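Local coordinates for protein putative citrate lyase, alfa subunit (Streptococcus mutans, PDB 2HJ0) that is of unassigned function but is probably the alpha subunit of a citrate lyase, at residues Gly76-Ala88 with Val105-Val118. Residues are numbered along the deposited sequence; the frame is centred on the assembly and turned at random.
Sequences GDYVMNMVLDEIA and VHEPLIDHIKNGVV
H106 NE2 donates to D77 OD2 at 3.0 Å with an N-H...O angle of 156°. The acceptor lies in the imidazole plane, whereas the donor meets the carboxylate from above its own plane, the two planes being 64° apart. The same oxygen, through its syn lone pair, accepts M80 N at 2.9 Å; this is an Asx motif at the start of helix 79-89, and with the histidine bond it gives OD2 two donors. Over one face of the H106 ring sits selenomethionine M80, bent at chi2 and chi3 so that its CE lies 3.5 Å from the ring centroid, a CH-pi contact. V105 CG1 lies by the opposite face, offset toward the rim.

The next residue, N81, donates through ND2 to V105 O at 2.9 Å, nearly in its amide plane, while OD1 packs 3.6 Å from P108 CD. Further along, L84 CD2 meets L109 CD2, L84 CB lies over a face of H112, and A88 CB approaches the edge of that ring, 3.5 Å from ND1.

A second-shell bond from A103 N to H106 ND1, together with the D77 bond, helps fix the ring's rotation and is consistent with a proton on NE2. With axes 10.6 Å apart and inclined by 28°, the helices run roughly parallel, as successive helices of an alpha/beta fold joined through strand 95-99. L84 also packs on strand 66-69, and helix 127-135 packs against L109.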
loop_
_atom_site.group_PDB
_atom_site.type_symbol
_atom_site.label_atom_id
_atom_site.label_comp_id
_atom_site.label_asym_id
_atom_site.label_seq_id
_atom_site.Cartn_x
_atom_site.Cartn_y
_atom_site.Cartn_z
ATOM N N GLY A 76 -18.004 -19.267 6.072
ATOM C CA GLY A 76 -17.084 -20.353 5.829
ATOM C C GLY A 76 -15.784 -20.159 6.580
ATOM O O GLY A 76 -14.874 -20.976 6.442
ATOM N N ASP A 77 -15.687 -19.105 7.393
ATOM C CA ASP A 77 -14.440 -18.846 8.124
ATOM C C ASP A 77 -14.024 -19.906 9.136
ATOM O O ASP A 77 -14.852 -20.459 9.856
ATOM C CB ASP A 77 -14.473 -17.507 8.863
ATOM C CG ASP A 77 -13.216 -17.284 9.677
ATOM O OD1 ASP A 77 -12.157 -17.050 9.067
ATOM O OD2 ASP A 77 -13.269 -17.380 10.925
ATOM N N TYR A 78 -12.721 -20.166 9.197
ATOM C CA TYR A 78 -12.168 -21.132 10.133
ATOM C C TYR A 78 -11.107 -20.488 11.020
ATOM O O TYR A 78 -10.863 -20.954 12.124
ATOM C CB TYR A 78 -11.525 -22.293 9.388
ATOM C CG TYR A 78 -12.478 -23.281 8.757
ATOM C CD1 TYR A 78 -11.996 -24.277 7.914
ATOM C CD2 TYR A 78 -13.851 -23.232 8.996
ATOM C CE1 TYR A 78 -12.842 -25.200 7.318
ATOM C CE2 TYR A 78 -14.716 -24.164 8.399
ATOM C CZ TYR A 78 -14.193 -25.146 7.554
ATOM O OH TYR A 78 -15.008 -26.061 6.922
ATOM N N VAL A 79 -10.482 -19.421 10.523
ATOM C CA VAL A 79 -9.423 -18.714 11.237
ATOM C C VAL A 79 -9.820 -18.186 12.604
ATOM O O VAL A 79 -9.109 -18.420 13.565
ATOM C CB VAL A 79 -8.882 -17.550 10.389
ATOM C CG1 VAL A 79 -7.752 -16.843 11.111
ATOM C CG2 VAL A 79 -8.414 -18.073 9.048
HETATM N N MSE A 80 -10.943 -17.480 12.698
HETATM C CA MSE A 80 -11.406 -16.933 13.978
HETATM C C MSE A 80 -11.483 -18.003 15.067
HETATM O O MSE A 80 -10.764 -17.926 16.058
HETATM C CB MSE A 80 -12.790 -16.288 13.819
HETATM C CG MSE A 80 -12.831 -14.747 13.891
HETATM SE SE MSE A 80 -13.349 -13.931 15.623
HETATM C CE MSE A 80 -15.282 -13.767 15.364
ATOM N N ASN A 81 -12.353 -18.994 14.873
ATOM C CA ASN A 81 -12.543 -20.063 15.853
ATOM C C ASN A 81 -11.256 -20.801 16.128
ATOM O O ASN A 81 -11.030 -21.308 17.226
ATOM C CB ASN A 81 -13.586 -21.082 15.379
ATOM C CG ASN A 81 -14.936 -20.459 15.109
ATOM O OD1 ASN A 81 -15.337 -19.491 15.757
ATOM N ND2 ASN A 81 -15.658 -21.026 14.160
HETATM N N MSE A 82 -10.415 -20.865 15.114
HETATM C CA MSE A 82 -9.139 -21.545 15.223
HETATM C C MSE A 82 -8.216 -20.842 16.227
HETATM O O MSE A 82 -7.841 -21.423 17.245
HETATM C CB MSE A 82 -8.490 -21.580 13.845
HETATM C CG MSE A 82 -7.499 -22.695 13.628
HETATM SE SE MSE A 82 -6.903 -22.625 11.804
HETATM C CE MSE A 82 -8.491 -23.256 10.929
ATOM N N VAL A 83 -7.858 -19.592 15.936
ATOM C CA VAL A 83 -6.973 -18.832 16.808
ATOM C C VAL A 83 -7.510 -18.733 18.231
ATOM O O VAL A 83 -6.854 -19.164 19.182
ATOM C CB VAL A 83 -6.745 -17.409 16.260
ATOM C CG1 VAL A 83 -5.863 -16.607 17.203
ATOM C CG2 VAL A 83 -6.110 -17.488 14.896
ATOM N N LEU A 84 -8.703 -18.164 18.365
ATOM C CA LEU A 84 -9.346 -17.992 19.659
ATOM C C LEU A 84 -9.303 -19.257 20.506
ATOM O O LEU A 84 -8.901 -19.230 21.670
ATOM C CB LEU A 84 -10.798 -17.552 19.462
ATOM C CG LEU A 84 -11.092 -16.098 19.811
ATOM C CD1 LEU A 84 -10.011 -15.191 19.285
ATOM C CD2 LEU A 84 -12.441 -15.724 19.245
ATOM N N ASP A 85 -9.708 -20.373 19.920
ATOM C CA ASP A 85 -9.712 -21.624 20.656
ATOM C C ASP A 85 -8.333 -21.949 21.212
ATOM O O ASP A 85 -8.199 -22.378 22.356
ATOM C CB ASP A 85 -10.205 -22.753 19.760
ATOM C CG ASP A 85 -10.403 -24.039 20.514
ATOM O OD1 ASP A 85 -9.395 -24.749 20.740
ATOM O OD2 ASP A 85 -11.564 -24.334 20.886
ATOM N N GLU A 86 -7.299 -21.733 20.410
ATOM C CA GLU A 86 -5.948 -22.010 20.867
ATOM C C GLU A 86 -5.568 -21.019 21.968
ATOM O O GLU A 86 -4.810 -21.350 22.881
ATOM C CB GLU A 86 -4.967 -21.919 19.701
ATOM C CG GLU A 86 -3.588 -22.492 20.016
ATOM C CD GLU A 86 -3.636 -23.963 20.410
ATOM O OE1 GLU A 86 -3.133 -24.302 21.507
ATOM O OE2 GLU A 86 -4.176 -24.776 19.626
ATOM N N ILE A 87 -6.088 -19.797 21.882
ATOM C CA ILE A 87 -5.799 -18.805 22.907
ATOM C C ILE A 87 -6.419 -19.322 24.211
ATOM O O ILE A 87 -5.786 -19.291 25.264
ATOM C CB ILE A 87 -6.443 -17.428 22.607
ATOM C CG1 ILE A 87 -6.065 -16.935 21.209
ATOM C CG2 ILE A 87 -5.997 -16.420 23.659
ATOM C CD1 ILE A 87 -4.638 -16.459 21.066
ATOM N N ALA A 88 -7.662 -19.793 24.141
ATOM C CA ALA A 88 -8.327 -20.291 25.333
ATOM C C ALA A 88 -7.546 -21.464 25.920
ATOM O O ALA A 88 -7.234 -21.473 27.105
ATOM C CB ALA A 88 -9.759 -20.705 25.009
ATOM N N VAL A 105 -21.087 -18.806 12.117
ATOM C CA VAL A 105 -20.178 -19.921 12.310
ATOM C C VAL A 105 -19.247 -19.601 13.465
ATOM O O VAL A 105 -18.542 -20.477 13.967
ATOM C CB VAL A 105 -19.352 -20.177 11.032
ATOM C CG1 VAL A 105 -18.414 -18.997 10.770
ATOM C CG2 VAL A 105 -18.573 -21.471 11.168
ATOM N N HIS A 106 -19.249 -18.337 13.877
ATOM C CA HIS A 106 -18.414 -17.891 14.979
ATOM C C HIS A 106 -19.065 -18.162 16.336
ATOM O O HIS A 106 -18.715 -17.534 17.327
ATOM C CB HIS A 106 -18.110 -16.394 14.829
ATOM C CG HIS A 106 -17.200 -16.075 13.681
ATOM N ND1 HIS A 106 -17.368 -14.963 12.883
ATOM C CD2 HIS A 106 -16.106 -16.719 13.208
ATOM C CE1 HIS A 106 -16.417 -14.937 11.966
ATOM N NE2 HIS A 106 -15.639 -15.992 12.140
ATOM N N GLU A 107 -20.000 -19.106 16.378
ATOM C CA GLU A 107 -20.698 -19.445 17.621
ATOM C C GLU A 107 -19.765 -19.757 18.792
ATOM O O GLU A 107 -20.029 -19.354 19.928
ATOM C CB GLU A 107 -21.627 -20.630 17.395
ATOM C CG GLU A 107 -22.647 -20.847 18.499
ATOM C CD GLU A 107 -23.293 -22.222 18.412
ATOM O OE1 GLU A 107 -22.572 -23.225 18.650
ATOM O OE2 GLU A 107 -24.510 -22.309 18.096
ATOM N N PRO A 108 -18.668 -20.489 18.541
ATOM C CA PRO A 108 -17.723 -20.828 19.608
ATOM C C PRO A 108 -17.333 -19.635 20.477
ATOM O O PRO A 108 -16.937 -19.796 21.626
ATOM C CB PRO A 108 -16.541 -21.388 18.834
ATOM C CG PRO A 108 -17.214 -22.094 17.711
ATOM C CD PRO A 108 -18.228 -21.078 17.263
ATOM N N LEU A 109 -17.451 -18.438 19.913
ATOM C CA LEU A 109 -17.123 -17.210 20.622
ATOM C C LEU A 109 -17.907 -17.115 21.925
ATOM O O LEU A 109 -17.364 -16.706 22.948
ATOM C CB LEU A 109 -17.465 -16.000 19.763
ATOM C CG LEU A 109 -16.545 -14.792 19.781
ATOM C CD1 LEU A 109 -17.373 -13.575 19.334
ATOM C CD2 LEU A 109 -15.955 -14.537 21.154
ATOM N N ILE A 110 -19.183 -17.491 21.889
ATOM C CA ILE A 110 -20.018 -17.397 23.079
ATOM C C ILE A 110 -19.353 -17.976 24.330
ATOM O O ILE A 110 -19.242 -17.288 25.348
ATOM C CB ILE A 110 -21.390 -18.051 22.844
ATOM C CG1 ILE A 110 -22.064 -17.405 21.631
ATOM C CG2 ILE A 110 -22.272 -17.857 24.066
ATOM C CD1 ILE A 110 -23.366 -18.040 21.252
ATOM N N ASP A 111 -18.891 -19.220 24.261
ATOM C CA ASP A 111 -18.230 -19.817 25.416
ATOM C C ASP A 111 -16.985 -19.049 25.837
ATOM O O ASP A 111 -16.720 -18.903 27.030
ATOM C CB ASP A 111 -17.838 -21.271 25.152
ATOM C CG ASP A 111 -19.007 -22.229 25.288
ATOM O OD1 ASP A 111 -19.865 -22.011 26.169
ATOM O OD2 ASP A 111 -19.061 -23.212 24.526
ATOM N N HIS A 112 -16.208 -18.563 24.872
ATOM C CA HIS A 112 -14.992 -17.815 25.206
ATOM C C HIS A 112 -15.329 -16.544 25.980
ATOM O O HIS A 112 -14.501 -16.015 26.725
ATOM C CB HIS A 112 -14.215 -17.438 23.939
ATOM C CG HIS A 112 -13.712 -18.611 23.162
ATOM N ND1 HIS A 112 -12.839 -19.537 23.693
ATOM C CD2 HIS A 112 -13.960 -19.011 21.891
ATOM C CE1 HIS A 112 -12.574 -20.457 22.783
ATOM N NE2 HIS A 112 -13.240 -20.162 21.680
ATOM N N ILE A 113 -16.547 -16.056 25.784
ATOM C CA ILE A 113 -17.007 -14.861 26.459
ATOM C C ILE A 113 -17.376 -15.241 27.888
ATOM O O ILE A 113 -16.918 -14.620 28.847
ATOM C CB ILE A 113 -18.242 -14.255 25.738
ATOM C CG1 ILE A 113 -17.841 -13.782 24.333
ATOM C CG2 ILE A 113 -18.807 -13.101 26.546
ATOM C CD1 ILE A 113 -18.967 -13.178 23.536
ATOM N N LYS A 114 -18.196 -16.275 28.024
ATOM C CA LYS A 114 -18.622 -16.742 29.337
ATOM C C LYS A 114 -17.446 -17.085 30.257
ATOM O O LYS A 114 -17.507 -16.832 31.465
ATOM C CB LYS A 114 -19.543 -17.952 29.176
ATOM C CG LYS A 114 -20.857 -17.605 28.512
ATOM C CD LYS A 114 -21.747 -18.815 28.334
ATOM C CE LYS A 114 -23.075 -18.408 27.704
ATOM N NZ LYS A 114 -23.964 -19.585 27.483
ATOM N N ASN A 115 -16.374 -17.632 29.679
ATOM C CA ASN A 115 -15.187 -18.021 30.444
ATOM C C ASN A 115 -14.125 -16.934 30.568
ATOM O O ASN A 115 -12.997 -17.195 30.998
ATOM C CB ASN A 115 -14.559 -19.274 29.835
ATOM C CG ASN A 115 -15.514 -20.441 29.829
ATOM O OD1 ASN A 115 -16.245 -20.648 30.803
ATOM N ND2 ASN A 115 -15.519 -21.222 28.736
ATOM N N GLY A 116 -14.487 -15.717 30.175
ATOM C CA GLY A 116 -13.565 -14.597 30.268
ATOM C C GLY A 116 -12.414 -14.539 29.279
ATOM O O GLY A 116 -11.521 -13.705 29.426
ATOM N N VAL A 117 -12.409 -15.407 28.273
ATOM C CA VAL A 117 -11.315 -15.378 27.298
ATOM C C VAL A 117 -11.374 -14.091 26.480
ATOM O O VAL A 117 -10.343 -13.484 26.193
ATOM C CB VAL A 117 -11.367 -16.575 26.335
ATOM C CG1 VAL A 117 -10.204 -16.496 25.370
ATOM C CG2 VAL A 117 -11.301 -17.877 27.119
ATOM N N VAL A 118 -12.590 -13.697 26.106
ATOM C CA VAL A 118 -12.827 -12.469 25.360
ATOM C C VAL A 118 -13.650 -11.553 26.272
ATOM O O VAL A 118 -14.702 -11.944 26.785
ATOM C CB VAL A 118 -13.608 -12.738 24.044
ATOM C CG1 VAL A 118 -13.785 -11.435 23.265
ATOM C CG2 VAL A 118 -12.871 -13.768 23.193
#